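Long-range contact in putative sarcosine dimethylglycine methyltransferase (Galdieria sulphuraria, PDB 2O57), which probably transfers methyl groups from S-adenosylmethionine to sarcosine and dimethylglycine: residues Ile113-Asn118 with Val136-Phe141. Sequence-based numbering, arbitrary orientation.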
# COMPACT_ATOMS: atom_id res chain seq x y z
N ILE A 113 -0.89 -13.16 -23.99
CA ILE A 113 -1.27 -12.94 -25.38
C ILE A 113 -0.10 -13.07 -26.35
O ILE A 113 -0.32 -13.18 -27.53
CB ILE A 113 -2.02 -11.56 -25.58
CG1 ILE A 113 -2.86 -11.54 -26.86
CG2 ILE A 113 -1.05 -10.36 -25.54
CD1 ILE A 113 -4.13 -12.45 -26.85
N ALA A 114 1.13 -13.04 -25.86
CA ALA A 114 2.30 -13.01 -26.74
C ALA A 114 2.87 -14.41 -26.91
O ALA A 114 3.45 -14.96 -25.98
CB ALA A 114 3.33 -12.02 -26.20
N PRO A 115 2.66 -15.02 -28.09
CA PRO A 115 3.06 -16.42 -28.23
C PRO A 115 4.57 -16.71 -28.13
O PRO A 115 4.93 -17.79 -27.70
CB PRO A 115 2.48 -16.83 -29.61
CG PRO A 115 2.16 -15.61 -30.32
CD PRO A 115 2.00 -14.49 -29.31
N VAL A 116 5.44 -15.76 -28.46
CA VAL A 116 6.90 -16.00 -28.35
C VAL A 116 7.26 -15.99 -26.85
O VAL A 116 8.03 -16.84 -26.40
CB VAL A 116 7.73 -14.96 -29.14
CG1 VAL A 116 9.21 -15.03 -28.77
CG2 VAL A 116 7.50 -15.12 -30.71
N GLN A 117 6.68 -15.05 -26.09
CA GLN A 117 6.81 -15.08 -24.63
C GLN A 117 6.33 -16.40 -24.03
O GLN A 117 6.98 -16.94 -23.16
CB GLN A 117 6.05 -13.92 -23.94
CG GLN A 117 6.67 -12.49 -24.18
CD GLN A 117 5.96 -11.42 -23.35
OE1 GLN A 117 4.84 -11.61 -22.89
NE2 GLN A 117 6.63 -10.30 -23.14
N ASN A 118 5.17 -16.89 -24.46
CA ASN A 118 4.65 -18.16 -23.97
C ASN A 118 5.58 -19.32 -24.26
O ASN A 118 5.78 -20.20 -23.42
CB ASN A 118 3.29 -18.46 -24.59
CG ASN A 118 2.23 -17.49 -24.12
OD1 ASN A 118 2.42 -16.79 -23.10
ND2 ASN A 118 1.12 -17.40 -24.87
N VAL A 136 1.26 -22.95 -19.40
CA VAL A 136 1.25 -21.69 -20.10
C VAL A 136 0.17 -21.80 -21.17
O VAL A 136 0.23 -22.69 -22.03
CB VAL A 136 2.63 -21.38 -20.79
CG1 VAL A 136 2.59 -20.02 -21.47
CG2 VAL A 136 3.79 -21.41 -19.79
N LYS A 137 -0.79 -20.87 -21.12
CA LYS A 137 -1.91 -20.85 -22.08
C LYS A 137 -1.93 -19.51 -22.81
O LYS A 137 -1.59 -18.49 -22.24
CB LYS A 137 -3.24 -21.03 -21.32
CG LYS A 137 -3.27 -22.16 -20.24
CD LYS A 137 -4.45 -21.92 -19.25
CE LYS A 137 -4.58 -23.04 -18.18
NZ LYS A 137 -5.13 -24.35 -18.69
N TYR A 138 -2.24 -19.55 -24.10
CA TYR A 138 -2.43 -18.37 -24.91
C TYR A 138 -3.86 -17.91 -24.74
O TYR A 138 -4.78 -18.73 -24.70
CB TYR A 138 -2.17 -18.68 -26.38
CG TYR A 138 -2.59 -17.58 -27.34
CD1 TYR A 138 -1.72 -16.54 -27.66
CD2 TYR A 138 -3.86 -17.59 -27.94
CE1 TYR A 138 -2.09 -15.53 -28.54
CE2 TYR A 138 -4.24 -16.58 -28.83
CZ TYR A 138 -3.34 -15.56 -29.13
OH TYR A 138 -3.68 -14.55 -30.01
N GLY A 139 -4.05 -16.60 -24.60
CA GLY A 139 -5.38 -16.05 -24.67
C GLY A 139 -5.54 -14.66 -24.10
O GLY A 139 -4.54 -13.97 -23.77
N SER A 140 -6.81 -14.27 -23.99
CA SER A 140 -7.23 -12.92 -23.67
C SER A 140 -7.90 -12.90 -22.30
O SER A 140 -8.59 -13.86 -21.96
CB SER A 140 -8.24 -12.50 -24.73
OG SER A 140 -8.96 -11.36 -24.34
N PHE A 141 -7.73 -11.80 -21.53
CA PHE A 141 -8.42 -11.62 -20.25
C PHE A 141 -9.92 -11.44 -20.44
O PHE A 141 -10.67 -11.55 -19.47
CB PHE A 141 -7.98 -10.36 -19.48
CG PHE A 141 -6.49 -10.19 -19.32
CD1 PHE A 141 -5.60 -11.24 -19.59
CD2 PHE A 141 -5.99 -8.96 -18.87
CE1 PHE A 141 -4.23 -11.07 -19.42
CE2 PHE A 141 -4.63 -8.78 -18.70
CZ PHE A 141 -3.73 -9.83 -18.99
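The phenol ring of Tyr138 is met along its edge, near its own plane, by two polar groups from residues 113-118. One is the carbonyl of Ile113, whose O lies 3.1 Å from Tyr138 CE1, a C-H approach rather than a hydrogen bond. The other is the amide of Asn118, turned 79° against the ring, with ND2 on the CB side, closest to Tyr138 CA at 3.7 Å. Pro115 adds a looser contact through CD, while Ile113 CD1 stands above the ring plane near the hydroxyl, 3.9 Å from Tyr138 CZ. With CG1 of Ile113 opposite its backbone N (chi1 -159°) and chi2 near 69°, the same methyl also reaches Gly139 O at 3.5 Å. At the extended backbone angles of Gly139 a CB would collide with the carbonyl O of Tyr138, which explains a glycine just beyond the strand.

Deeper in, Asn118 lays its CB and amide against Val136, with CB 3.6 Å from Val136 CG1. No hydrogen bond crosses the contact; the ND2 of Asn118 instead donates to the carbonyl O of Asn112, which fixes the amide. An alanine here would keep the CB contact but is likely to leave that carbonyl without its side-chain donor and open a gap beside Tyr138 and Val136.

The contact illustrates how, in a beta-alpha-beta unit, the start of the helix packs against the end of the returning strand. Strand 107-112 leads through the N-cap residue Ala114 into helix 115-128, and the chain returns as parallel strand 134-138, where Lys137 pairs through the backbone with Cys110 and Asn112, and Gly139, just past it, bonds to Asn112. Val136 reaches further along the helix to Asn121 and Asn125, at the outer strand of the 3-2-1-4-5-7-6 sheet characteristic of class I methyltransferases.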